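Local coordinates for protein putative cytochrome P450 120 (Synechocystis sp., PDB 2VE3) that binds heme and retinoic acid and probably works as a cytochrome P450 monooxygenase that inserts oxygen into its substrate, at residues D275-V280 and F412-L417; L287-E292 and L408-D413; N65-T70 and C329-F334. One frame throughout, in Å; residues are numbered along the deposited sequence.

Contact 1 (D275-V280 and F412-L417); sequences DIRERV and FDWTLL
R277 reaches from helix 274-285, the J helix of the P450 fold, to D413 and W414 on strand 412-416. This strand follows the L helix directly and lies at the edge of a small antiparallel sheet. R277 NE donates to D413 OD1 at 3.2 Å, with an N-H...O angle of 153°. The bond is part of a salt bridge. The acceptor lies close to the guanidinium plane, but the donor meets D413 OD1 from above the carboxylate plane. D413 OD1 also pairs with R281, so two arginines share this oxygen. A bend at chi3 (97°) turns the guanidinium over the W414 ring. The planes are 26° apart, and R277 CZ stands 4.7 Å from the centroid of the W414 six-membered ring, a cation-pi contact. At the far end, R277 NH1 is bonded to L270 O of helix 241-272. W414 is held too, with NE1 bonded to C267 O of the same helix. A leucine in place of R277 would probably leave D413 with less charge compensation and L270 O without its donor. Just before the guanidinium, R277 CD makes a CH-pi contact over the W414 six-membered ring, 3.5 Å from W414 CZ3.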
loop_
_atom_site.group_PDB
_atom_site.type_symbol
_atom_site.label_atom_id
_atom_site.label_comp_id
_atom_site.label_asym_id
_atom_site.label_seq_id
_atom_site.Cartn_x
_atom_site.Cartn_y
_atom_site.Cartn_z
ATOM N N ASP A 275 3.208 -26.405 0.083
ATOM C CA ASP A 275 4.354 -26.878 -0.666
ATOM C C ASP A 275 5.284 -25.713 -0.911
ATOM O O ASP A 275 6.492 -25.860 -0.826
ATOM C CB ASP A 275 3.908 -27.507 -1.999
ATOM C CG ASP A 275 3.054 -26.557 -2.860
ATOM O OD1 ASP A 275 2.231 -25.775 -2.312
ATOM O OD2 ASP A 275 3.195 -26.609 -4.101
ATOM N N ILE A 276 4.706 -24.558 -1.230
ATOM C CA ILE A 276 5.465 -23.321 -1.400
ATOM C C ILE A 276 6.059 -22.893 -0.057
ATOM O O ILE A 276 7.221 -22.488 0.018
ATOM C CB ILE A 276 4.595 -22.191 -2.056
ATOM C CG1 ILE A 276 4.050 -22.683 -3.398
ATOM C CG2 ILE A 276 5.423 -20.918 -2.235
ATOM C CD1 ILE A 276 3.219 -21.696 -4.173
ATOM N N ARG A 277 5.264 -23.038 1.000
ATOM C CA ARG A 277 5.691 -22.770 2.369
ATOM C C ARG A 277 6.946 -23.573 2.753
ATOM O O ARG A 277 7.876 -23.030 3.366
ATOM C CB ARG A 277 4.526 -23.086 3.318
ATOM C CG ARG A 277 4.727 -22.713 4.785
ATOM C CD ARG A 277 3.367 -22.612 5.437
ATOM N NE ARG A 277 2.949 -23.811 6.157
ATOM C CZ ARG A 277 1.691 -24.243 6.249
ATOM N NH1 ARG A 277 0.713 -23.614 5.621
ATOM N NH2 ARG A 277 1.416 -25.338 6.936
ATOM N N GLU A 278 6.964 -24.855 2.388
ATOM C CA GLU A 278 8.103 -25.730 2.673
ATOM C C GLU A 278 9.371 -25.361 1.898
ATOM O O GLU A 278 10.465 -25.479 2.424
ATOM C CB GLU A 278 7.751 -27.186 2.369
ATOM C CG GLU A 278 6.852 -27.845 3.384
ATOM C CD GLU A 278 7.567 -28.196 4.680
ATOM O OE1 GLU A 278 8.825 -28.144 4.726
ATOM O OE2 GLU A 278 6.858 -28.523 5.657
ATOM N N ARG A 279 9.220 -24.955 0.639
ATOM C CA ARG A 279 10.357 -24.536 -0.171
ATOM C C ARG A 279 11.025 -23.286 0.392
ATOM O O ARG A 279 12.245 -23.142 0.298
ATOM C CB ARG A 279 9.950 -24.296 -1.623
ATOM C CG ARG A 279 9.428 -25.531 -2.370
ATOM C CD ARG A 279 9.365 -25.276 -3.875
ATOM N NE ARG A 279 10.655 -24.814 -4.396
ATOM C CZ ARG A 279 10.837 -24.190 -5.559
ATOM N NH1 ARG A 279 9.799 -23.924 -6.352
ATOM N NH2 ARG A 279 12.069 -23.826 -5.930
ATOM N N VAL A 280 10.222 -22.384 0.955
ATOM C CA VAL A 280 10.733 -21.207 1.676
ATOM C C VAL A 280 11.545 -21.664 2.893
ATOM O O VAL A 280 12.634 -21.143 3.163
ATOM C CB VAL A 280 9.585 -20.239 2.121
ATOM C CG1 VAL A 280 10.111 -19.139 3.047
ATOM C CG2 VAL A 280 8.903 -19.621 0.927
ATOM N N PHE A 412 6.614 -21.546 12.729
ATOM C CA PHE A 412 5.270 -22.134 12.675
ATOM C C PHE A 412 4.838 -22.675 11.318
ATOM O O PHE A 412 5.209 -22.145 10.268
ATOM C CB PHE A 412 4.206 -21.117 13.103
ATOM C CG PHE A 412 4.354 -20.607 14.512
ATOM C CD1 PHE A 412 3.768 -21.282 15.575
ATOM C CD2 PHE A 412 5.048 -19.413 14.768
ATOM C CE1 PHE A 412 3.886 -20.786 16.891
ATOM C CE2 PHE A 412 5.172 -18.914 16.069
ATOM C CZ PHE A 412 4.593 -19.600 17.132
ATOM N N ASP A 413 4.036 -23.737 11.369
ATOM C CA ASP A 413 3.071 -24.022 10.327
ATOM C C ASP A 413 1.753 -23.428 10.783
ATOM O O ASP A 413 1.576 -23.129 11.972
ATOM C CB ASP A 413 2.895 -25.523 10.120
ATOM C CG ASP A 413 4.008 -26.127 9.297
ATOM O OD1 ASP A 413 4.585 -25.410 8.449
ATOM O OD2 ASP A 413 4.299 -27.324 9.497
ATOM N N TRP A 414 0.829 -23.255 9.848
ATOM C CA TRP A 414 -0.508 -22.803 10.202
ATOM C C TRP A 414 -1.602 -23.356 9.303
ATOM O O TRP A 414 -1.368 -23.744 8.139
ATOM C CB TRP A 414 -0.570 -21.271 10.320
ATOM C CG TRP A 414 -0.354 -20.501 9.039
ATOM C CD1 TRP A 414 -1.321 -19.915 8.268
ATOM C CD2 TRP A 414 0.899 -20.212 8.396
ATOM N NE1 TRP A 414 -0.756 -19.284 7.199
ATOM C CE2 TRP A 414 0.606 -19.461 7.240
ATOM C CE3 TRP A 414 2.239 -20.516 8.686
ATOM C CZ2 TRP A 414 1.604 -19.001 6.368
ATOM C CZ3 TRP A 414 3.232 -20.061 7.821
ATOM C CH2 TRP A 414 2.907 -19.312 6.676
ATOM N N THR A 415 -2.797 -23.395 9.872
ATOM C CA THR A 415 -3.967 -23.913 9.207
ATOM C C THR A 415 -5.040 -22.850 9.178
ATOM O O THR A 415 -5.378 -22.263 10.210
ATOM C CB THR A 415 -4.520 -25.158 9.949
ATOM O OG1 THR A 415 -3.443 -26.046 10.258
ATOM C CG2 THR A 415 -5.541 -25.900 9.114
ATOM N N LEU A 416 -5.578 -22.629 7.984
ATOM C CA LEU A 416 -6.745 -21.788 7.782
ATOM C C LEU A 416 -8.006 -22.582 8.111
ATOM O O LEU A 416 -8.384 -23.485 7.372
ATOM C CB LEU A 416 -6.806 -21.291 6.329
ATOM C CG LEU A 416 -5.589 -20.579 5.699
ATOM C CD1 LEU A 416 -5.914 -20.172 4.284
ATOM C CD2 LEU A 416 -5.169 -19.352 6.476
ATOM N N LEU A 417 -8.664 -22.225 9.208
ATOM C CA LEU A 417 -9.819 -22.980 9.703
ATOM C C LEU A 417 -10.910 -23.195 8.661
ATOM O O LEU A 417 -11.193 -22.301 7.847
ATOM C CB LEU A 417 -10.385 -22.356 10.989
ATOM C CG LEU A 417 -9.390 -22.291 12.155
ATOM C CD1 LEU A 417 -10.091 -21.897 13.437
ATOM C CD2 LEU A 417 -8.650 -23.621 12.331
#

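Contact 2 (L287-E292 and L408-D413); sequences LQLSQE and LIQQFD
Q410 in the last turn of helix 394-411, the L helix of the P450 fold, meets L289 and S290 in the loop after the J helix, 274-285. The contact is small and lies at the surface. It rests on the Q410 side chain, which points its CB toward the loop. Q410 CG sits between the backbone N and the carbonyl carbon (chi1 81°), and the chain is extended beyond it. This carries the amide across the L289 side chain, the two meeting at a slant. L289 CD1 touches the oxygen branch, 3.6 Å from Q410 OE1. L289 CB lies 4.0 Å from Q410 NE2, the other branch. Q410 NE2 also comes to 3.6 Å from S290 O. The two segments share no hydrogen bond.

The polar link is made by R407, one turn earlier on the L helix. Its NH1 bonds Q410 OE1 and, weakly, S290 O, while its NH2 bonds Q291 O. The bond to Q410 OE1 is consistent with R407 setting the amide's rotation, and its bonds to both segments tie the loop to the helix. Within the loop, S290 OG donates to L289 O at 2.8 Å, from above the carbonyl plane. Q284 of the J helix touches both L289 and Q410. Past Q410, F412 N bonds L408 O, and the chain enters strand 412-416. Such a helix-to-strand step, beside the loop after the J helix, belongs to the C-terminal end of the P450 L helix.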
loop_
_atom_site.group_PDB
_atom_site.type_symbol
_atom_site.label_atom_id
_atom_site.label_comp_id
_atom_site.label_asym_id
_atom_site.label_seq_id
_atom_site.Cartn_x
_atom_site.Cartn_y
_atom_site.Cartn_z
ATOM N N LEU A 287 20.675 -22.029 5.107
ATOM C CA LEU A 287 21.411 -20.932 5.722
ATOM C C LEU A 287 21.731 -21.350 7.141
ATOM O O LEU A 287 22.174 -22.478 7.378
ATOM C CB LEU A 287 20.572 -19.643 5.739
ATOM C CG LEU A 287 20.096 -19.006 4.430
ATOM C CD1 LEU A 287 19.189 -17.822 4.731
ATOM C CD2 LEU A 287 21.269 -18.577 3.560
ATOM N N GLN A 288 21.497 -20.436 8.079
ATOM C CA GLN A 288 21.602 -20.705 9.511
ATOM C C GLN A 288 21.010 -19.534 10.287
ATOM O O GLN A 288 21.701 -18.545 10.569
ATOM C CB GLN A 288 23.068 -20.955 9.929
ATOM N N LEU A 289 19.719 -19.633 10.593
ATOM C CA LEU A 289 19.074 -18.698 11.513
ATOM C C LEU A 289 19.235 -19.215 12.942
ATOM O O LEU A 289 19.703 -20.342 13.163
ATOM C CB LEU A 289 17.582 -18.537 11.183
ATOM C CG LEU A 289 17.172 -17.959 9.821
ATOM C CD1 LEU A 289 15.742 -18.321 9.481
ATOM C CD2 LEU A 289 17.359 -16.455 9.786
ATOM N N SER A 290 18.864 -18.376 13.905
ATOM C CA SER A 290 18.727 -18.773 15.305
ATOM C C SER A 290 17.731 -17.767 15.843
ATOM O O SER A 290 16.557 -17.766 15.449
ATOM C CB SER A 290 20.065 -18.664 16.045
ATOM O OG SER A 290 21.085 -19.407 15.400
ATOM N N GLN A 291 18.202 -16.903 16.734
ATOM C CA GLN A 291 17.650 -15.560 16.805
ATOM C C GLN A 291 18.532 -14.654 15.949
ATOM O O GLN A 291 18.082 -13.612 15.466
ATOM C CB GLN A 291 17.507 -15.066 18.247
ATOM C CG GLN A 291 16.048 -14.979 18.710
ATOM C CD GLN A 291 15.262 -16.269 18.479
ATOM O OE1 GLN A 291 15.353 -17.215 19.263
ATOM N NE2 GLN A 291 14.477 -16.303 17.406
ATOM N N GLU A 292 19.778 -15.087 15.753
ATOM C CA GLU A 292 20.729 -14.420 14.864
ATOM C C GLU A 292 20.166 -14.286 13.447
ATOM O O GLU A 292 20.142 -15.253 12.674
ATOM C CB GLU A 292 22.058 -15.173 14.847
ATOM N N LEU A 408 7.927 -16.172 10.672
ATOM C CA LEU A 408 6.705 -16.956 10.758
ATOM C C LEU A 408 6.929 -18.386 10.270
ATOM O O LEU A 408 6.515 -19.339 10.929
ATOM C CB LEU A 408 5.563 -16.295 9.978
ATOM C CG LEU A 408 4.256 -17.102 9.877
ATOM C CD1 LEU A 408 3.612 -17.345 11.234
ATOM C CD2 LEU A 408 3.267 -16.449 8.908
ATOM N N ILE A 409 7.590 -18.532 9.127
ATOM C CA ILE A 409 7.826 -19.860 8.566
ATOM C C ILE A 409 8.859 -20.676 9.366
ATOM O O ILE A 409 8.708 -21.886 9.525
ATOM C CB ILE A 409 8.119 -19.799 7.037
ATOM C CG1 ILE A 409 6.810 -19.515 6.294
ATOM C CG2 ILE A 409 8.739 -21.117 6.533
ATOM C CD1 ILE A 409 6.936 -19.314 4.797
ATOM N N GLN A 410 9.896 -20.017 9.887
ATOM C CA GLN A 410 10.900 -20.733 10.693
ATOM C C GLN A 410 10.329 -21.319 11.993
ATOM O O GLN A 410 10.767 -22.381 12.448
ATOM C CB GLN A 410 12.160 -19.884 10.942
ATOM C CG GLN A 410 12.060 -18.865 12.059
ATOM C CD GLN A 410 13.411 -18.319 12.500
ATOM O OE1 GLN A 410 13.732 -17.158 12.247
ATOM N NE2 GLN A 410 14.207 -19.150 13.169
ATOM N N GLN A 411 9.337 -20.647 12.566
ATOM C CA GLN A 411 8.752 -21.069 13.842
ATOM C C GLN A 411 7.430 -21.839 13.742
ATOM O O GLN A 411 7.140 -22.675 14.603
ATOM C CB GLN A 411 8.545 -19.855 14.746
ATOM C CG GLN A 411 9.816 -19.134 15.105
ATOM C CD GLN A 411 9.534 -17.800 15.730
ATOM O OE1 GLN A 411 8.858 -17.711 16.764
ATOM N NE2 GLN A 411 10.043 -16.742 15.109
ATOM N N PHE A 412 6.614 -21.546 12.729
ATOM C CA PHE A 412 5.270 -22.134 12.675
ATOM C C PHE A 412 4.838 -22.675 11.318
ATOM O O PHE A 412 5.209 -22.145 10.268
ATOM C CB PHE A 412 4.206 -21.117 13.103
ATOM C CG PHE A 412 4.354 -20.607 14.512
ATOM C CD1 PHE A 412 3.768 -21.282 15.575
ATOM C CD2 PHE A 412 5.048 -19.413 14.768
ATOM C CE1 PHE A 412 3.886 -20.786 16.891
ATOM C CE2 PHE A 412 5.172 -18.914 16.069
ATOM C CZ PHE A 412 4.593 -19.600 17.132
ATOM N N ASP A 413 4.036 -23.737 11.369
ATOM C CA ASP A 413 3.071 -24.022 10.327
ATOM C C ASP A 413 1.753 -23.428 10.783
ATOM O O ASP A 413 1.576 -23.129 11.972
ATOM C CB ASP A 413 2.895 -25.523 10.120
ATOM C CG ASP A 413 4.008 -26.127 9.297
ATOM O OD1 ASP A 413 4.585 -25.410 8.449
ATOM O OD2 ASP A 413 4.299 -27.324 9.497
#

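Contact 3 (N65-T70 and C329-F334); sequences NRFLFT and CQFQGF
F67 and F331 lie face against face in an offset stack. Their ring centroids are 4.8 Å apart and the planes are tilted by only 8°. The rings are slid so that F331 CB, not the ring centre, stands over the middle of the F67 ring. It makes a CH-pi contact there, 4.0 Å from the F67 centroid. F331 CD1 sits over the same face, 3.9 Å from F67 CG. Both side chains place CG anti to the backbone N, with chi1 164° at F67 and 176° at F331, and each CB is directed at the other segment. F67 belongs to helix 62-68, the B helix of the P450 fold. F331 ends the first strand of a beta hairpin, 329-331 with 334-336. A type I' turn closes it, with F331 N bonded to F334 O and F334 N to F331 O. Q332 in the turn puts its CB over the F331 face opposite F67. C329, two residues back on the strand, comes to the F67 ring edge, its CB 4.4 Å from F67 CZ. F67 also makes edge-to-face pairs with F336, from the second strand of the hairpin, and with F76. F67 CE1 lies 4.1 Å from Q330 O.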
loop_
_atom_site.group_PDB
_atom_site.type_symbol
_atom_site.label_atom_id
_atom_site.label_comp_id
_atom_site.label_asym_id
_atom_site.label_seq_id
_atom_site.Cartn_x
_atom_site.Cartn_y
_atom_site.Cartn_z
ATOM N N ASN A 65 -0.380 1.285 -18.918
ATOM C CA ASN A 65 0.548 1.691 -17.858
ATOM C C ASN A 65 1.757 2.426 -18.420
ATOM O O ASN A 65 2.264 3.360 -17.808
ATOM C CB ASN A 65 1.013 0.493 -17.016
ATOM C CG ASN A 65 -0.099 -0.107 -16.186
ATOM O OD1 ASN A 65 -1.141 0.511 -15.988
ATOM N ND2 ASN A 65 0.104 -1.329 -15.726
ATOM N N ARG A 66 2.216 1.980 -19.585
ATOM C CA ARG A 66 3.290 2.643 -20.317
ATOM C C ARG A 66 2.877 4.074 -20.681
ATOM O O ARG A 66 3.559 5.026 -20.352
ATOM C CB ARG A 66 3.647 1.809 -21.567
ATOM C CG ARG A 66 4.856 2.297 -22.352
ATOM C CD ARG A 66 5.056 1.499 -23.642
ATOM N NE ARG A 66 5.575 0.141 -23.411
ATOM C CZ ARG A 66 5.716 -0.788 -24.362
ATOM N NH1 ARG A 66 5.383 -0.523 -25.629
ATOM N NH2 ARG A 66 6.199 -1.985 -24.052
ATOM N N PHE A 67 1.738 4.200 -21.352
ATOM C CA PHE A 67 1.102 5.476 -21.686
ATOM C C PHE A 67 1.039 6.466 -20.498
ATOM O O PHE A 67 1.449 7.643 -20.606
ATOM C CB PHE A 67 -0.293 5.152 -22.272
ATOM C CG PHE A 67 -1.253 6.315 -22.322
ATOM C CD1 PHE A 67 -1.036 7.395 -23.179
ATOM C CD2 PHE A 67 -2.396 6.310 -21.536
ATOM C CE1 PHE A 67 -1.934 8.469 -23.225
ATOM C CE2 PHE A 67 -3.302 7.379 -21.578
ATOM C CZ PHE A 67 -3.066 8.460 -22.428
ATOM N N LEU A 68 0.541 5.972 -19.365
ATOM C CA LEU A 68 0.357 6.794 -18.167
ATOM C C LEU A 68 1.681 7.183 -17.504
ATOM O O LEU A 68 1.752 8.204 -16.847
ATOM C CB LEU A 68 -0.577 6.078 -17.180
ATOM C CG LEU A 68 -1.234 6.902 -16.069
ATOM C CD1 LEU A 68 -2.352 7.812 -16.572
ATOM C CD2 LEU A 68 -1.768 5.949 -15.057
ATOM N N PHE A 69 2.725 6.378 -17.696
ATOM C CA PHE A 69 4.033 6.668 -17.107
ATOM C C PHE A 69 5.061 7.146 -18.150
ATOM O O PHE A 69 6.269 6.960 -17.976
ATOM C CB PHE A 69 4.567 5.463 -16.311
ATOM C CG PHE A 69 3.597 4.916 -15.282
ATOM C CD1 PHE A 69 2.885 5.768 -14.436
ATOM C CD2 PHE A 69 3.427 3.534 -15.136
ATOM C CE1 PHE A 69 1.997 5.254 -13.485
ATOM C CE2 PHE A 69 2.536 3.014 -14.186
ATOM C CZ PHE A 69 1.829 3.882 -13.361
ATOM N N THR A 70 4.564 7.796 -19.207
ATOM C CA THR A 70 5.401 8.316 -20.294
ATOM C C THR A 70 5.046 9.772 -20.592
ATOM O O THR A 70 3.868 10.139 -20.575
ATOM C CB THR A 70 5.236 7.458 -21.584
ATOM O OG1 THR A 70 5.757 6.142 -21.347
ATOM C CG2 THR A 70 5.984 8.077 -22.772
ATOM N N CYS A 329 -5.552 14.192 -24.912
ATOM C CA CYS A 329 -4.804 13.007 -25.354
ATOM C C CYS A 329 -5.666 12.006 -26.111
ATOM O O CYS A 329 -6.887 12.092 -26.088
ATOM C CB CYS A 329 -4.133 12.317 -24.152
ATOM S SG CYS A 329 -2.473 12.927 -23.753
ATOM N N GLN A 330 -5.016 11.060 -26.783
ATOM C CA GLN A 330 -5.708 9.904 -27.347
ATOM C C GLN A 330 -4.973 8.612 -26.995
ATOM O O GLN A 330 -3.751 8.595 -26.883
ATOM C CB GLN A 330 -5.879 10.026 -28.868
ATOM C CG GLN A 330 -4.569 10.081 -29.681
ATOM C CD GLN A 330 -4.765 9.705 -31.146
ATOM O OE1 GLN A 330 -5.009 8.539 -31.480
ATOM N NE2 GLN A 330 -4.671 10.695 -32.027
ATOM N N PHE A 331 -5.722 7.532 -26.822
ATOM C CA PHE A 331 -5.113 6.238 -26.529
ATOM C C PHE A 331 -5.975 5.141 -27.098
ATOM O O PHE A 331 -7.182 5.119 -26.873
ATOM C CB PHE A 331 -4.870 6.036 -25.019
ATOM C CG PHE A 331 -4.323 4.669 -24.664
ATOM C CD1 PHE A 331 -3.065 4.260 -25.130
ATOM C CD2 PHE A 331 -5.060 3.793 -23.870
ATOM C CE1 PHE A 331 -2.561 2.986 -24.822
ATOM C CE2 PHE A 331 -4.557 2.517 -23.546
ATOM C CZ PHE A 331 -3.307 2.116 -24.030
ATOM N N GLN A 332 -5.341 4.239 -27.841
ATOM C CA GLN A 332 -6.029 3.155 -28.540
ATOM C C GLN A 332 -7.374 3.581 -29.130
ATOM O O GLN A 332 -8.401 2.936 -28.902
ATOM C CB GLN A 332 -6.138 1.908 -27.649
ATOM C CG GLN A 332 -4.911 1.005 -27.774
ATOM C CD GLN A 332 -4.720 0.035 -26.620
ATOM O OE1 GLN A 332 -3.636 -0.541 -26.460
ATOM N NE2 GLN A 332 -5.761 -0.156 -25.814
ATOM N N GLY A 333 -7.352 4.683 -29.875
ATOM C CA GLY A 333 -8.517 5.153 -30.606
ATOM C C GLY A 333 -9.536 6.000 -29.864
ATOM O O GLY A 333 -10.559 6.378 -30.444
ATOM N N PHE A 334 -9.283 6.298 -28.591
ATOM C CA PHE A 334 -10.208 7.142 -27.812
ATOM C C PHE A 334 -9.652 8.527 -27.484
ATOM O O PHE A 334 -8.461 8.688 -27.253
ATOM C CB PHE A 334 -10.621 6.447 -26.513
ATOM C CG PHE A 334 -11.473 5.231 -26.717
ATOM C CD1 PHE A 334 -12.782 5.349 -27.172
ATOM C CD2 PHE A 334 -10.968 3.965 -26.442
ATOM C CE1 PHE A 334 -13.577 4.222 -27.347
ATOM C CE2 PHE A 334 -11.745 2.835 -26.616
ATOM C CZ PHE A 334 -13.055 2.958 -27.067
#

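Overall arrangement
The segments come along the chain as 65-70, 275-280, 287-292, 329-334, 408-413 and 412-417. Contacts 1 and 2 are neighbours, with centres about 13 Å apart. They share F412 and D413, where the L helix runs into strand 412-416. Their segments also touch: V280 CG1 packs on I409 CD1 at 3.6 Å. Together they pack the J helix and the loop after it against the C-terminal part of the chain. Contact 3 is remote, its centre about 42 Å from that of contact 1 and about 46 Å from that of contact 2. It joins the B helix, which packs on the five-stranded sheet, to the hairpin 329-336. All three lie away from the heme and retinoic acid sites and join parts of the P450 fold that are distant in sequence.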